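Local coordinates for protein peptide amidase (Stenotrophomonas maltophilia, PDB 1M22) that probably hydrolyses the C-terminal amide group of peptides to the free acid and ammonia, as a member of the amidase signature family, at residues 153-158 with 169-174. Sequence-based numbering, arbitrary orientation.
Sequences RNPYRI and SAVAVA
Tyr156 N donates to Asn154 OD1 at 2.8 Å, an Asx turn set on the type I turn from Asn154 to Arg157; Tyr156 N lies in the plane of the side-chain carbonyl, with an N-H...O angle of 157°. The other end of that amide, ND2, is held by the backbone O of Ser161 and of Ile196, which fixes the rotation of the group. The turn brings the Tyr156 ring to the helix, where CE1 lies 4.2 Å from Ala174 CB, which approaches obliquely, and OH is hydrogen-bonded to Arg488 O. Pro155 turns its ring to helix 167-174. Its CD rests against both branches of Val171, 3.8 Å from CG1 and 3.9 Å from CG2, and its CG reaches Ala174 CB. Val171 turns both methyls to the loop, its chi1 of 170° setting CG1 opposite the backbone N and CG2 beside it; they also meet Arg153 O, 3.5 Å from CG2. Away from the helix, Arg153 NH1 donates to Ile158 O at 2.9 Å, bridging the two ends of the segment. The helix also touches the central sheet, Ala172 meeting Leu84, and the Val171 side chain is about 11 Å from that of the active-site Lys86. No hydrogen bond joins the segments: polar bonds within the loop and to neighbouring parts of the chain fix its shape, and it meets the helix through van der Waals contact alone.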
loop_
_atom_site.group_PDB
_atom_site.type_symbol
_atom_site.label_atom_id
_atom_site.label_comp_id
_atom_site.label_asym_id
_atom_site.label_seq_id
_atom_site.Cartn_x
_atom_site.Cartn_y
_atom_site.Cartn_z
ATOM N N ARG A 153 -8.876 -1.613 -13.220
ATOM C CA ARG A 153 -9.570 -2.895 -13.177
ATOM C C ARG A 153 -8.753 -4.027 -12.573
ATOM O O ARG A 153 -7.531 -4.064 -12.710
ATOM C CB ARG A 153 -10.008 -3.289 -14.591
ATOM C CG ARG A 153 -10.977 -2.294 -15.203
ATOM C CD ARG A 153 -11.297 -2.602 -16.652
ATOM N NE ARG A 153 -12.274 -1.652 -17.183
ATOM C CZ ARG A 153 -13.569 -1.656 -16.880
ATOM N NH1 ARG A 153 -14.061 -2.565 -16.048
ATOM N NH2 ARG A 153 -14.376 -0.745 -17.406
ATOM N N ASN A 154 -9.441 -4.953 -11.910
ATOM C CA ASN A 154 -8.784 -6.109 -11.309
ATOM C C ASN A 154 -8.351 -7.025 -12.456
ATOM O O ASN A 154 -9.177 -7.444 -13.269
ATOM C CB ASN A 154 -9.761 -6.841 -10.395
ATOM C CG ASN A 154 -9.090 -7.898 -9.556
ATOM O OD1 ASN A 154 -8.353 -8.742 -10.073
ATOM N ND2 ASN A 154 -9.343 -7.864 -8.249
ATOM N N PRO A 155 -7.057 -7.358 -12.535
ATOM C CA PRO A 155 -6.585 -8.224 -13.620
ATOM C C PRO A 155 -7.084 -9.664 -13.594
ATOM O O PRO A 155 -7.013 -10.365 -14.609
ATOM C CB PRO A 155 -5.067 -8.121 -13.506
ATOM C CG PRO A 155 -4.855 -7.959 -12.030
ATOM C CD PRO A 155 -5.952 -6.990 -11.627
ATOM N N TYR A 156 -7.588 -10.113 -12.449
ATOM C CA TYR A 156 -8.091 -11.478 -12.341
ATOM C C TYR A 156 -9.472 -11.620 -12.973
ATOM O O TYR A 156 -9.882 -12.717 -13.344
ATOM C CB TYR A 156 -8.112 -11.934 -10.876
ATOM C CG TYR A 156 -6.722 -12.148 -10.318
ATOM C CD1 TYR A 156 -5.961 -11.075 -9.855
ATOM C CD2 TYR A 156 -6.135 -13.414 -10.337
ATOM C CE1 TYR A 156 -4.646 -11.259 -9.428
ATOM C CE2 TYR A 156 -4.822 -13.607 -9.915
ATOM C CZ TYR A 156 -4.085 -12.524 -9.465
ATOM O OH TYR A 156 -2.776 -12.708 -9.063
ATOM N N ARG A 157 -10.173 -10.500 -13.096
ATOM C CA ARG A 157 -11.503 -10.448 -13.708
ATOM C C ARG A 157 -11.732 -8.954 -13.897
ATOM O O ARG A 157 -12.112 -8.257 -12.961
ATOM C CB ARG A 157 -12.536 -11.058 -12.770
ATOM C CG ARG A 157 -13.891 -11.290 -13.384
ATOM C CD ARG A 157 -14.684 -12.131 -12.398
ATOM N NE ARG A 157 -14.687 -13.491 -12.832
ATOM C CZ ARG A 157 -14.222 -14.632 -12.338
ATOM N NH1 ARG A 157 -13.572 -14.819 -11.195
ATOM N NH2 ARG A 157 -14.460 -15.661 -13.122
ATOM N N ILE A 158 -11.502 -8.471 -15.115
ATOM C CA ILE A 158 -11.578 -7.038 -15.398
ATOM C C ILE A 158 -12.889 -6.308 -15.150
ATOM O O ILE A 158 -12.924 -5.080 -15.162
ATOM C CB ILE A 158 -11.061 -6.730 -16.830
ATOM C CG1 ILE A 158 -11.897 -7.462 -17.882
ATOM C CG2 ILE A 158 -9.600 -7.139 -16.939
ATOM C CD1 ILE A 158 -13.229 -6.807 -18.182
ATOM N N SER A 169 -1.254 0.498 -7.943
ATOM C CA SER A 169 -0.030 -0.135 -7.484
ATOM C C SER A 169 -0.211 -1.637 -7.300
ATOM O O SER A 169 0.656 -2.415 -7.690
ATOM C CB SER A 169 0.457 0.509 -6.185
ATOM O OG SER A 169 1.041 1.775 -6.450
ATOM N N ALA A 170 -1.338 -2.046 -6.724
ATOM C CA ALA A 170 -1.600 -3.465 -6.516
ATOM C C ALA A 170 -1.781 -4.179 -7.855
ATOM O O ALA A 170 -1.196 -5.237 -8.090
ATOM C CB ALA A 170 -2.841 -3.650 -5.652
ATOM N N VAL A 171 -2.584 -3.589 -8.735
ATOM C CA VAL A 171 -2.832 -4.177 -10.042
ATOM C C VAL A 171 -1.550 -4.270 -10.864
ATOM O O VAL A 171 -1.283 -5.296 -11.489
ATOM C CB VAL A 171 -3.882 -3.361 -10.822
ATOM C CG1 VAL A 171 -3.957 -3.839 -12.268
ATOM C CG2 VAL A 171 -5.241 -3.504 -10.154
ATOM N N ALA A 172 -0.748 -3.209 -10.856
ATOM C CA ALA A 172 0.496 -3.210 -11.620
ATOM C C ALA A 172 1.431 -4.336 -11.182
ATOM O O ALA A 172 2.030 -5.018 -12.013
ATOM C CB ALA A 172 1.193 -1.869 -11.481
ATOM N N VAL A 173 1.561 -4.534 -9.877
ATOM C CA VAL A 173 2.428 -5.591 -9.383
ATOM C C VAL A 173 1.862 -6.968 -9.738
ATOM O O VAL A 173 2.599 -7.866 -10.152
ATOM C CB VAL A 173 2.622 -5.466 -7.854
ATOM C CG1 VAL A 173 3.343 -6.687 -7.309
ATOM C CG2 VAL A 173 3.420 -4.204 -7.545
ATOM N N ALA A 174 0.551 -7.132 -9.594
ATOM C CA ALA A 174 -0.092 -8.408 -9.903
ATOM C C ALA A 174 0.007 -8.764 -11.382
ATOM O O ALA A 174 0.095 -9.940 -11.732
ATOM C CB ALA A 174 -1.556 -8.363 -9.486
#